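Local coordinates for CalG4 (Micromonospora echinospora, PDB 3IA7), which is a GT-B superfamily protein with two domains, each built on a parallel sheet flanked by helices, at residues S59-D62 with T63-V66; E352-S355 with I356-A359; R372-R375 with M376-D379; E394-L397 with G398-P402. One frame throughout, in Å; residues are numbered along the deposited sequence. Where two conformers were deposited one is given.

Contact 1. Residues S59-D62 with T63-V66; sequences SEFD and TFHV
The carbonyl oxygen of F61 sits beneath the flat of the H65 imidazole. NE2 of H65 is 2.9 Å from F61 O, but this is not a hydrogen bond. The oxygen lies over one face of the ring, where no N-H points at it. The nearby D62 O is 3.3 Å from H65 CD2.

The backbone turn is held elsewhere. F64 N donates to E60 O at 2.9 Å, and T63 N adds a weak bond to the same oxygen. S59 OG accepts from F61 N at 3.1 Å, which makes an ST turn. A water gives a hydrogen to S59 O and also bonds T63 OG1 at 2.9 Å, so it bridges the two segments.

The phenyl groups of F61 and F64 lie side by side and point the same way. The first torsion of F64 (chi1 -166°) sets its ring beside that of F61, and F64 CD2 comes 4.1 Å from F61 CD1. E60 forms a salt bridge with R85, and D62 forms one with K58.

The turn lies in the loop between strand 53-56 and helix 75-98. F64 packs on L79 and V82 of that helix, and F61 packs on its E86 and on F111.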
ATOM      1  N   SER A  59      25.114  -5.279  -9.631  1.00 12.58           N
ATOM      2  CA  SER A  59      24.927  -6.578  -8.992  1.00 12.56           C
ATOM      3  C   SER A  59      25.670  -7.686  -9.656  1.00 13.48           C
ATOM      4  O   SER A  59      25.631  -7.831 -10.900  1.00 12.90           O
ATOM      5  CB  SER A  59      23.437  -6.941  -8.945  1.00 12.55           C
ATOM      6  OG  SER A  59      23.211  -8.129  -8.229  1.00 13.92           O
ATOM      7  N   GLU A  60      26.306  -8.497  -8.816  1.00 14.43           N
ATOM      8  CA  GLU A  60      26.884  -9.786  -9.244  1.00 17.80           C
ATOM      9  C   GLU A  60      25.867 -10.703  -9.919  1.00 19.52           C
ATOM     10  O   GLU A  60      26.224 -11.546 -10.739  1.00 20.21           O
ATOM     11  CB  GLU A  60      27.520 -10.503  -8.053  1.00 17.20           C
ATOM     12  CG  GLU A  60      28.687  -9.737  -7.461  1.00 18.15           C
ATOM     13  CD  GLU A  60      29.948  -9.783  -8.335  1.00 19.35           C
ATOM     14  OE1 GLU A  60      30.368 -10.872  -8.750  1.00 16.24           O
ATOM     15  OE2 GLU A  60      30.506  -8.705  -8.614  1.00 24.13           O
ATOM     16  N   PHE A  61      24.597 -10.485  -9.619  1.00 21.97           N
ATOM     17  CA  PHE A  61      23.530 -11.355 -10.090  1.00 24.91           C
ATOM     18  C   PHE A  61      23.067 -11.055 -11.529  1.00 27.06           C
ATOM     19  O   PHE A  61      22.199 -11.757 -12.077  1.00 27.73           O
ATOM     20  CB  PHE A  61      22.383 -11.347  -9.072  1.00 24.59           C
ATOM     21  CG  PHE A  61      22.776 -11.934  -7.734  1.00 24.50           C
ATOM     22  CD1 PHE A  61      23.078 -13.294  -7.621  1.00 26.75           C
ATOM     23  CD2 PHE A  61      22.886 -11.139  -6.607  1.00 25.00           C
ATOM     24  CE1 PHE A  61      23.454 -13.835  -6.408  1.00 24.80           C
ATOM     25  CE2 PHE A  61      23.272 -11.672  -5.404  1.00 24.65           C
ATOM     26  CZ  PHE A  61      23.550 -13.017  -5.298  1.00 25.80           C
ATOM     27  N   ASP A  62      23.652 -10.025 -12.136  1.00 28.01           N
ATOM     28  CA  ASP A  62      23.434  -9.747 -13.537  1.00 30.41           C
ATOM     29  C   ASP A  62      24.034 -10.866 -14.377  1.00 31.75           C
ATOM     30  O   ASP A  62      23.428 -11.297 -15.350  1.00 32.55           O
ATOM     31  CB  ASP A  62      24.044  -8.389 -13.904  1.00 29.88           C
ATOM     32  CG  ASP A  62      23.170  -7.231 -13.431  1.00 29.42           C
ATOM     33  OD1 ASP A  62      22.227  -7.496 -12.659  1.00 28.79           O
ATOM     34  OD2 ASP A  62      23.424  -6.081 -13.834  1.00 31.05           O
ATOM     35  N   THR A  63      25.209 -11.339 -13.966  1.00 33.17           N
ATOM     36  CA  THR A  63      25.982 -12.308 -14.739  1.00 34.94           C
ATOM     37  C   THR A  63      26.117 -13.651 -14.010  1.00 35.67           C
ATOM     38  O   THR A  63      26.532 -14.650 -14.606  1.00 35.67           O
ATOM     39  CB  THR A  63      27.382 -11.746 -15.074  1.00 34.90           C
ATOM     40  OG1 THR A  63      28.049 -11.369 -13.852  1.00 35.51           O
ATOM     41  CG2 THR A  63      27.256 -10.524 -15.974  1.00 34.61           C
ATOM     42  N   PHE A  64      25.816 -13.648 -12.714  1.00 36.53           N
ATOM     43  CA  PHE A  64      25.637 -14.869 -11.930  1.00 37.95           C
ATOM     44  C   PHE A  64      24.158 -15.203 -12.018  1.00 39.21           C
ATOM     45  O   PHE A  64      23.366 -14.982 -11.074  1.00 39.36           O
ATOM     46  CB  PHE A  64      26.058 -14.659 -10.476  1.00 37.49           C
ATOM     47  CG  PHE A  64      26.227 -15.927  -9.682  1.00 36.86           C
ATOM     48  CD1 PHE A  64      27.494 -16.493  -9.518  1.00 36.14           C
ATOM     49  CD2 PHE A  64      25.137 -16.519  -9.040  1.00 36.75           C
ATOM     50  CE1 PHE A  64      27.667 -17.655  -8.746  1.00 36.07           C
ATOM     51  CE2 PHE A  64      25.295 -17.680  -8.276  1.00 35.56           C
ATOM     52  CZ  PHE A  64      26.558 -18.250  -8.131  1.00 36.17           C
ATOM     53  N   HIS A  65      23.800 -15.669 -13.210  1.00 40.63           N
ATOM     54  CA  HIS A  65      22.477 -16.141 -13.559  1.00 42.18           C
ATOM     55  C   HIS A  65      22.718 -17.494 -14.187  1.00 42.73           C
ATOM     56  O   HIS A  65      22.160 -18.508 -13.762  1.00 43.00           O
ATOM     57  CB  HIS A  65      21.834 -15.224 -14.610  1.00 42.42           C
ATOM     58  CG  HIS A  65      20.988 -14.127 -14.039  1.00 43.83           C
ATOM     59  ND1 HIS A  65      20.301 -14.254 -12.850  1.00 44.87           N
ATOM     60  CD2 HIS A  65      20.682 -12.900 -14.523  1.00 44.75           C
ATOM     61  CE1 HIS A  65      19.624 -13.143 -12.614  1.00 45.32           C
ATOM     62  NE2 HIS A  65      19.840 -12.304 -13.614  1.00 45.30           N
ATOM     63  N   VAL A  66      23.607 -17.479 -15.184  1.00 43.41           N
ATOM     64  CA  VAL A  66      23.915 -18.618 -16.043  1.00 43.88           C
ATOM     65  C   VAL A  66      25.095 -19.478 -15.543  1.00 44.26           C
ATOM     66  O   VAL A  66      25.181 -20.647 -15.926  1.00 44.31           O
ATOM     67  CB  VAL A  66      24.192 -18.154 -17.501  1.00 43.81           C
ATOM     68  CG1 VAL A  66      23.315 -18.918 -18.471  1.00 43.63           C
ATOM     69  CG2 VAL A  66      23.960 -16.640 -17.648  1.00 43.72           C
TER
HETATM   70  O   HOH W   1      27.453  -8.768 -12.813  1.00 45.94           O

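Contact 2. Residues E352-S355 with I356-A359; sequences EPAS and IREA
A354 and R357 meet one turn apart on the first turns of helix 353-365. The arginine folds back over the start of the helix. Its chain leaves the backbone extended through chi1 and chi2, and a bend at chi3 (64°) then turns the guanidinium over A354. One face of that group covers A354 CA, and R357 NH2 reaches 3.5 Å from A354 CB. R357 NH1 bonds A255 O, which ties this end to helix 246-256.

The tight side belongs to I356, which is buried. Its CG1 lies 3.5 Å from E352 O, the same oxygen that accepts I356 N at 3.0 Å. I356 also packs on A251 and F256, while P353 rests on Q254 and A255. The loose side carries E352 and E358, both exposed. E358 touches the backbone through CG, 3.3 Å from A354 O; only the extended chain beyond CG leaves for the exposed side.

Regular backbone bonds run from R357 N to P353 O, from E358 N to A354 O and from A359 N to S355 O. S355 OG turns back to Q350 O, before the helix.

E352 is the N-cap residue and P353 opens the first turn. This is a helix N-terminus packed on a neighbouring helix, within the C-terminal domain of a GT-B fold.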
ATOM      1  N   GLU A 352      -3.485 -32.911  -8.238  1.00 19.38           N
ATOM      2  CA  GLU A 352      -4.609 -33.212  -9.123  1.00 18.83           C
ATOM      3  C   GLU A 352      -5.774 -32.283  -8.743  1.00 17.81           C
ATOM      4  O   GLU A 352      -5.902 -31.915  -7.567  1.00 15.95           O
ATOM      5  CB  GLU A 352      -5.005 -34.689  -8.995  1.00 19.29           C
ATOM      6  CG  GLU A 352      -3.857 -35.674  -9.302  1.00 22.97           C
ATOM      7  CD  GLU A 352      -3.747 -36.072 -10.769  1.00 29.25           C
ATOM      8  OE1 GLU A 352      -3.722 -37.303 -11.041  1.00 32.23           O
ATOM      9  OE2 GLU A 352      -3.670 -35.177 -11.654  1.00 32.50           O
ATOM     10  N   PRO A 353      -6.607 -31.868  -9.724  1.00 17.18           N
ATOM     11  CA  PRO A 353      -7.725 -30.949  -9.363  1.00 16.72           C
ATOM     12  C   PRO A 353      -8.572 -31.349  -8.133  1.00 15.96           C
ATOM     13  O   PRO A 353      -8.891 -30.496  -7.312  1.00 14.84           O
ATOM     14  CB  PRO A 353      -8.573 -30.916 -10.637  1.00 16.66           C
ATOM     15  CG  PRO A 353      -7.591 -31.184 -11.728  1.00 16.90           C
ATOM     16  CD  PRO A 353      -6.570 -32.143 -11.171  1.00 17.27           C
ATOM     17  N   ALA A 354      -8.925 -32.626  -7.993  1.00 15.73           N
ATOM     18  CA  ALA A 354      -9.732 -33.065  -6.844  1.00 16.02           C
ATOM     19  C   ALA A 354      -8.950 -32.939  -5.538  1.00 16.51           C
ATOM     20  O   ALA A 354      -9.505 -32.604  -4.474  1.00 16.98           O
ATOM     21  CB  ALA A 354     -10.196 -34.489  -7.031  1.00 15.94           C
ATOM     22  N   SER A 355      -7.663 -33.231  -5.597  1.00 16.44           N
ATOM     23  CA  SER A 355      -6.826 -33.044  -4.429  1.00 17.91           C
ATOM     24  C   SER A 355      -6.786 -31.581  -3.985  1.00 17.45           C
ATOM     25  O   SER A 355      -6.855 -31.271  -2.786  1.00 16.62           O
ATOM     26  CB  SER A 355      -5.414 -33.568  -4.701  1.00 19.05           C
ATOM     27  OG  SER A 355      -4.593 -33.262  -3.582  1.00 22.30           O
ATOM     28  N   ILE A 356      -6.686 -30.673  -4.952  1.00 16.32           N
ATOM     29  CA  ILE A 356      -6.655 -29.229  -4.657  1.00 15.53           C
ATOM     30  C   ILE A 356      -7.966 -28.768  -4.023  1.00 15.52           C
ATOM     31  O   ILE A 356      -7.966 -28.106  -2.980  1.00 15.06           O
ATOM     32  CB  ILE A 356      -6.388 -28.403  -5.929  1.00 16.31           C
ATOM     33  CG1 ILE A 356      -4.984 -28.674  -6.473  1.00 16.19           C
ATOM     34  CG2 ILE A 356      -6.503 -26.885  -5.687  1.00 15.70           C
ATOM     35  CD1 ILE A 356      -4.814 -28.198  -7.926  1.00 15.40           C
ATOM     36  N   ARG A 357      -9.084 -29.117  -4.639  1.00 15.83           N
ATOM     37  CA  ARG A 357     -10.405 -28.700  -4.108  1.00 15.77           C
ATOM     38  C   ARG A 357     -10.637 -29.225  -2.689  1.00 15.15           C
ATOM     39  O   ARG A 357     -11.018 -28.446  -1.797  1.00 14.79           O
ATOM     40  CB  ARG A 357     -11.531 -29.104  -5.066  1.00 16.08           C
ATOM     41  CG  ARG A 357     -12.933 -28.981  -4.471  1.00 15.98           C
ATOM     42  CD  ARG A 357     -14.006 -29.627  -5.339  1.00 14.87           C
ATOM     43  NE  ARG A 357     -13.900 -31.102  -5.506  1.00 13.05           N
ATOM     44  CZ  ARG A 357     -13.461 -31.709  -6.610  1.00 15.00           C
ATOM     45  NH1 ARG A 357     -13.070 -30.978  -7.666  1.00  9.78           N
ATOM     46  NH2 ARG A 357     -13.418 -33.056  -6.667  1.00  7.13           N
ATOM     47  N   GLU A 358     -10.384 -30.519  -2.468  1.00 15.15           N
ATOM     48  CA  GLU A 358     -10.609 -31.117  -1.129  1.00 16.25           C
ATOM     49  C   GLU A 358      -9.695 -30.496  -0.057  1.00 15.04           C
ATOM     50  O   GLU A 358     -10.128 -30.207   1.060  1.00 15.17           O
ATOM     51  CB  GLU A 358     -10.517 -32.664  -1.139  1.00 15.01           C
ATOM     52  CG  GLU A 358     -11.554 -33.349  -2.049  1.00 15.97           C
ATOM     53  CD  GLU A 358     -11.422 -34.882  -2.095  1.00 17.51           C
ATOM     54  OE1 GLU A 358     -10.445 -35.438  -1.549  1.00 17.83           O
ATOM     55  OE2 GLU A 358     -12.303 -35.530  -2.682  1.00 18.75           O
ATOM     56  N   ALA A 359      -8.435 -30.275  -0.409  1.00 14.84           N
ATOM     57  CA  ALA A 359      -7.501 -29.630   0.510  1.00 15.70           C
ATOM     58  C   ALA A 359      -7.954 -28.219   0.922  1.00 15.52           C
ATOM     59  O   ALA A 359      -7.886 -27.825   2.099  1.00 16.47           O
ATOM     60  CB  ALA A 359      -6.086 -29.577  -0.135  1.00 16.42           C
TER

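Contact 3. Residues R372-R375 with M376-D379; sequences RVRR and MQRD
Q377 runs out straight beside R374: chi1 (175°) and chi2 are both extended, which leaves OE1 alongside R374 CG, 4.4 Å away. R378 bends at chi2 (-47°) and again at chi3, which points NE toward a water beside Q377. The two side chains meet at that water. It donates to Q377 OE1 at 2.7 Å and to R374 O at 2.9 Å. It accepts from R378 NE at 2.6 Å, lying in the plane of the guanidinium at its edge.

R374 O also takes the helical bond from R378 N at 3.1 Å. The carbonyl thus has two donors, one from the backbone and one from solvent. Q377 NE2 is used as well, bonding A315 O.

In the conformer given, D379 OD2 bonds S196 OG. The buried V373 and M376, a selenomethionine, pack on F314 of helix 307-315. R378 packs against G51 of the second subunit.

The water therefore joins two amide oxygens, one of the backbone and one of a side chain, to a guanidinium N-H. Because it gives both hydrogens to oxygens and accepts from R378 NE, its orientation is probably set, and it probably restrains the rotation of both side chains.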
ATOM      1  N   ARG A 372      -6.741 -19.559  15.107  1.00  8.05           N
ATOM      2  CA  ARG A 372      -5.303 -19.248  15.210  1.00  7.54           C
ATOM      3  C   ARG A 372      -4.929 -18.138  14.206  1.00  7.45           C
ATOM      4  O   ARG A 372      -4.155 -17.220  14.527  1.00  6.58           O
ATOM      5  CB  ARG A 372      -4.457 -20.496  14.975  1.00  8.55           C
ATOM      6  CG  ARG A 372      -4.553 -21.512  16.118  1.00  8.49           C
ATOM      7  CD  ARG A 372      -3.551 -22.617  15.984  1.00 11.00           C
ATOM      8  NE  ARG A 372      -3.817 -23.521  14.865  1.00 11.91           N
ATOM      9  CZ  ARG A 372      -4.525 -24.647  14.942  1.00 13.78           C
ATOM     10  NH1 ARG A 372      -5.073 -25.036  16.093  1.00 12.48           N
ATOM     11  NH2 ARG A 372      -4.677 -25.402  13.862  1.00 11.53           N
ATOM     12  N   VAL A 373      -5.514 -18.199  13.013  1.00  6.34           N
ATOM     13  CA  VAL A 373      -5.260 -17.158  12.000  1.00  8.72           C
ATOM     14  C   VAL A 373      -5.835 -15.769  12.470  1.00  8.41           C
ATOM     15  O   VAL A 373      -5.230 -14.692  12.245  1.00  7.17           O
ATOM     16  CB  VAL A 373      -5.764 -17.600  10.595  1.00  9.60           C
ATOM     17  CG1 VAL A 373      -5.614 -16.445   9.620  1.00 10.25           C
ATOM     18  CG2 VAL A 373      -4.926 -18.798  10.075  1.00  9.03           C
ATOM     19  N   ARG A 374      -6.999 -15.792  13.083  1.00  8.31           N
ATOM     20  CA  ARG A 374      -7.572 -14.542  13.600  1.00 10.64           C
ATOM     21  C   ARG A 374      -6.692 -13.921  14.716  1.00  9.93           C
ATOM     22  O   ARG A 374      -6.523 -12.704  14.762  1.00  8.35           O
ATOM     23  CB  ARG A 374      -9.002 -14.760  14.059  1.00 12.53           C
ATOM     24  CG  ARG A 374      -9.902 -14.843  12.854  1.00 18.80           C
ATOM     25  CD  ARG A 374     -11.331 -14.851  13.211  1.00 27.51           C
ATOM     26  NE  ARG A 374     -12.137 -15.209  12.048  1.00 31.56           N
ATOM     27  CZ  ARG A 374     -13.359 -15.707  12.151  1.00 30.90           C
ATOM     28  NH1 ARG A 374     -13.874 -15.917  13.350  1.00 31.67           N
ATOM     29  NH2 ARG A 374     -14.052 -15.999  11.062  1.00 34.40           N
ATOM     30  N   ARG A 375      -6.113 -14.764  15.572  1.00  9.87           N
ATOM     31  CA  ARG A 375      -5.125 -14.295  16.574  1.00 10.09           C
ATOM     32  C   ARG A 375      -3.899 -13.722  15.891  1.00  9.30           C
ATOM     33  O   ARG A 375      -3.374 -12.659  16.292  1.00  9.57           O
ATOM     34  CB  ARG A 375      -4.761 -15.424  17.560  1.00  9.32           C
ATOM     35  CG  ARG A 375      -5.855 -15.697  18.626  1.00 13.53           C
ATOM     36  CD  ARG A 375      -5.384 -15.256  20.061  1.00 20.03           C
ATOM     37  NE  ARG A 375      -5.879 -16.168  21.109  1.00 23.52           N
ATOM     38  CZ  ARG A 375      -5.264 -16.412  22.270  1.00 23.52           C
ATOM     39  NH1 ARG A 375      -4.108 -15.817  22.576  1.00 23.11           N
ATOM     40  NH2 ARG A 375      -5.805 -17.259  23.136  1.00 26.64           N
HETATM   41  N   MSE A 376      -3.445 -14.380  14.826  1.00  8.86           N
HETATM   42  CA  MSE A 376      -2.285 -13.848  14.055  1.00  9.86           C
HETATM   43  C   MSE A 376      -2.619 -12.507  13.388  1.00  9.80           C
HETATM   44  O   MSE A 376      -1.773 -11.625  13.322  1.00  8.01           O
HETATM   45  CB  MSE A 376      -1.790 -14.850  12.967  1.00  8.03           C
HETATM   46  CG  MSE A 376      -0.567 -14.320  12.142  1.00 11.22           C
HETATM   47 SE   MSE A 376       0.987 -13.950  13.323  0.70 15.08          SE
HETATM   48  CE  MSE A 376       1.579 -15.673  13.888  1.00 13.10           C
ATOM     49  N   GLN A 377      -3.829 -12.380  12.859  1.00  8.44           N
ATOM     50  CA  GLN A 377      -4.295 -11.108  12.294  1.00  8.60           C
ATOM     51  C   GLN A 377      -4.203  -9.962  13.305  1.00  9.27           C
ATOM     52  O   GLN A 377      -3.755  -8.844  12.970  1.00  9.28           O
ATOM     53  CB  GLN A 377      -5.737 -11.236  11.770  1.00  7.59           C
ATOM     54  CG  GLN A 377      -6.383  -9.918  11.265  1.00  8.17           C
ATOM     55  CD  GLN A 377      -7.812 -10.151  10.720  1.00  8.28           C
ATOM     56  OE1 GLN A 377      -8.530 -10.988  11.218  1.00  7.38           O
ATOM     57  NE2 GLN A 377      -8.213  -9.371   9.723  1.00  8.88           N
ATOM     58  N   ARG A 378      -4.646 -10.224  14.518  1.00  8.89           N
ATOM     59  CA  ARG A 378      -4.588  -9.218  15.591  1.00  9.87           C
ATOM     60  C   ARG A 378      -3.130  -8.867  15.930  1.00 10.40           C
ATOM     61  O   ARG A 378      -2.840  -7.675  16.081  1.00  8.94           O
ATOM     62  CB  ARG A 378      -5.455  -9.655  16.799  1.00 11.39           C
ATOM     63  CG  ARG A 378      -7.027  -9.594  16.497  1.00 15.34           C
ATOM     64  CD  ARG A 378      -7.453  -8.241  15.795  1.00 26.41           C
ATOM     65  NE  ARG A 378      -8.408  -8.403  14.665  1.00 34.27           N
ATOM     66  CZ  ARG A 378      -9.068  -7.416  14.041  1.00 35.60           C
ATOM     67  NH1 ARG A 378      -8.928  -6.151  14.423  1.00 38.64           N
ATOM     68  NH2 ARG A 378      -9.908  -7.694  13.044  1.00 37.77           N
ATOM     69  N   ASP A 379      -2.250  -9.878  16.001  0.50  9.36           N
ATOM     70  CA  ASP A 379      -0.809  -9.657  16.224  0.50  9.31           C
ATOM     71  C   ASP A 379      -0.251  -8.704  15.176  0.50  9.71           C
ATOM     72  O   ASP A 379       0.345  -7.673  15.532  0.50  8.96           O
ATOM     73  CB  ASP A 379      -0.038 -10.980  16.235  0.50  8.60           C
ATOM     74  CG  ASP A 379      -0.383 -11.838  17.424  0.50  6.68           C
ATOM     75  OD1 ASP A 379      -1.088 -11.383  18.349  0.50  8.39           O
ATOM     76  OD2 ASP A 379       0.056 -12.991  17.444  0.50  8.98           O
TER
HETATM   77  O   HOH W   2      -8.660 -10.905  13.926  1.00 37.45           O

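Contact 4. Residues E394-L397 with G398-P402; sequences EAYL and GRVAP
V400 places CG2 over one face of the Y396 ring, in a CH-pi contact. The methyl is 4.0 Å from the ring centroid and only 6° off the ring normal. V400 CG1 adds an apolar contact, 4.0 Å from Y396 CE1. From another direction R399 NH2 comes to the ring edge, 3.7 Å from Y396 CD1. The guanidinium and ring planes are 60° apart, and the two side chains cross at about a right angle. One face of the guanidinium rests over Y396 CA and A395 O.

The torsions explain both approaches. Y396 CG is anti to its backbone N (chi1 178°), which swings the ring out beside V400. R399 is bent at chi3, which lays its end back along the helix.

Backbone bonds fix the spacing. V400 N donates to Y396 O at 2.9 Å, and G398 N donates to E394 O. Farther out, Y396 OH bonds A127 O and V400 packs on P126. E394 is held by R31 and H33. Past the helix, A401 O and P402 O bond R5 and R3.

A401 is the first residue to leave helical geometry. This is the C-terminal end of helix 385-400, which in GT-B folds crosses back to pack on the N-terminal domain.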
ATOM      1  N   GLU A 394      14.324   6.719  15.160  1.00 12.17           N
ATOM      2  CA  GLU A 394      14.583   8.053  15.735  1.00 12.61           C
ATOM      3  C   GLU A 394      15.005   8.024  17.216  1.00 13.04           C
ATOM      4  O   GLU A 394      15.900   8.772  17.618  1.00 12.58           O
ATOM      5  CB  GLU A 394      13.402   9.015  15.532  1.00 11.56           C
ATOM      6  CG  GLU A 394      13.151   9.356  14.047  1.00 13.54           C
ATOM      7  CD  GLU A 394      12.113  10.422  13.906  1.00 17.16           C
ATOM      8  OE1 GLU A 394      11.065  10.307  14.585  1.00 13.92           O
ATOM      9  OE2 GLU A 394      12.365  11.373  13.125  1.00 15.34           O
ATOM     10  N   ALA A 395      14.375   7.145  18.001  1.00 14.03           N
ATOM     11  CA  ALA A 395      14.740   6.937  19.407  1.00 14.31           C
ATOM     12  C   ALA A 395      16.176   6.392  19.575  1.00 14.40           C
ATOM     13  O   ALA A 395      16.892   6.814  20.472  1.00 12.18           O
ATOM     14  CB  ALA A 395      13.724   5.999  20.121  1.00 14.57           C
ATOM     15  N   TYR A 396      16.576   5.456  18.710  1.00 13.05           N
ATOM     16  CA  TYR A 396      17.915   4.867  18.720  1.00 13.37           C
ATOM     17  C   TYR A 396      18.920   5.970  18.470  1.00 14.72           C
ATOM     18  O   TYR A 396      19.899   6.115  19.211  1.00 14.09           O
ATOM     19  CB  TYR A 396      17.973   3.756  17.652  1.00 13.92           C
ATOM     20  CG  TYR A 396      19.290   3.027  17.437  1.00 13.10           C
ATOM     21  CD1 TYR A 396      19.913   2.289  18.468  1.00 10.58           C
ATOM     22  CD2 TYR A 396      19.903   3.077  16.205  1.00 12.19           C
ATOM     23  CE1 TYR A 396      21.095   1.614  18.246  1.00 11.48           C
ATOM     24  CE2 TYR A 396      21.083   2.402  15.968  1.00 12.17           C
ATOM     25  CZ  TYR A 396      21.674   1.669  16.981  1.00  9.24           C
ATOM     26  OH  TYR A 396      22.813   0.946  16.703  1.00 11.06           O
ATOM     27  N   LEU A 397      18.651   6.802  17.474  1.00 16.41           N
ATOM     28  CA  LEU A 397      19.505   7.979  17.214  1.00 18.30           C
ATOM     29  C   LEU A 397      19.624   8.913  18.406  1.00 19.55           C
ATOM     30  O   LEU A 397      20.719   9.346  18.735  1.00 20.79           O
ATOM     31  CB  LEU A 397      19.008   8.741  16.001  1.00 18.73           C
ATOM     32  CG  LEU A 397      19.300   8.139  14.629  1.00 16.99           C
ATOM     33  CD1 LEU A 397      18.648   9.051  13.581  1.00 14.97           C
ATOM     34  CD2 LEU A 397      20.798   8.058  14.363  1.00 17.81           C
ATOM     35  N   GLY A 398      18.497   9.187  19.062  1.00 20.02           N
ATOM     36  CA  GLY A 398      18.460   9.961  20.289  1.00 21.43           C
ATOM     37  C   GLY A 398      19.396   9.394  21.332  1.00 22.17           C
ATOM     38  O   GLY A 398      20.045  10.159  22.038  1.00 22.17           O
ATOM     39  N   ARG A 399      19.464   8.063  21.457  1.00 22.46           N
ATOM     40  CA  ARG A 399      20.346   7.446  22.450  1.00 23.99           C
ATOM     41  C   ARG A 399      21.812   7.458  22.032  1.00 23.60           C
ATOM     42  O   ARG A 399      22.685   7.827  22.821  1.00 23.35           O
ATOM     43  CB  ARG A 399      19.959   6.000  22.780  1.00 23.68           C
ATOM     44  CG  ARG A 399      18.534   5.786  23.270  1.00 26.75           C
ATOM     45  CD  ARG A 399      18.262   4.313  23.619  1.00 25.93           C
ATOM     46  NE  ARG A 399      18.160   3.389  22.470  1.00 28.92           N
ATOM     47  CZ  ARG A 399      17.024   3.054  21.866  1.00 30.25           C
ATOM     48  NH1 ARG A 399      15.875   3.584  22.279  1.00 32.96           N
ATOM     49  NH2 ARG A 399      17.031   2.186  20.852  1.00 30.94           N
ATOM     50  N   VAL A 400      22.086   7.019  20.804  1.00 23.25           N
ATOM     51  CA  VAL A 400      23.460   6.680  20.426  1.00 23.02           C
ATOM     52  C   VAL A 400      24.170   7.733  19.577  1.00 23.40           C
ATOM     53  O   VAL A 400      25.386   7.693  19.439  1.00 23.33           O
ATOM     54  CB  VAL A 400      23.540   5.299  19.716  1.00 23.17           C
ATOM     55  CG1 VAL A 400      22.974   4.201  20.615  1.00 21.64           C
ATOM     56  CG2 VAL A 400      22.847   5.332  18.335  1.00 20.90           C
ATOM     57  N   ALA A 401      23.412   8.643  18.975  1.00 23.05           N
ATOM     58  CA  ALA A 401      24.015   9.709  18.204  1.00 24.49           C
ATOM     59  C   ALA A 401      23.035  10.875  18.111  1.00 25.39           C
ATOM     60  O   ALA A 401      22.486  11.119  17.030  1.00 24.93           O
ATOM     61  CB  ALA A 401      24.379   9.190  16.804  1.00 23.69           C
ATOM     62  N   PRO A 402      22.774  11.574  19.241  1.00 25.96           N
ATOM     63  CA  PRO A 402      21.690  12.552  19.197  1.00 26.77           C
ATOM     64  C   PRO A 402      22.081  13.795  18.399  1.00 27.60           C
ATOM     65  O   PRO A 402      21.198  14.431  17.826  1.00 29.11           O
ATOM     66  CB  PRO A 402      21.486  12.918  20.674  1.00 27.17           C
ATOM     67  CG  PRO A 402      22.841  12.764  21.275  1.00 25.94           C
ATOM     68  CD  PRO A 402      23.442  11.564  20.562  1.00 26.04           C
TER

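Overall arrangement
Each contact joins residues that follow directly in sequence, so each closes only a local turn. The four come in series; none nests or crosses. Contact 1 lies in the loop after strand 53-56, against helix 75-98 of the N-terminal domain. Contacts 2 and 3 lie on the successive helices 353-365 and 367-381 of the C-terminal domain, with nearest atoms about 12 Å apart. Contact 4 ends helix 385-400, back against residues of the N-terminal domain. Contacts 2 and 4 are on opposite sides of the chain's centre, their centres about 54 Å apart. The last three helices thus lead from the far domain back to the first.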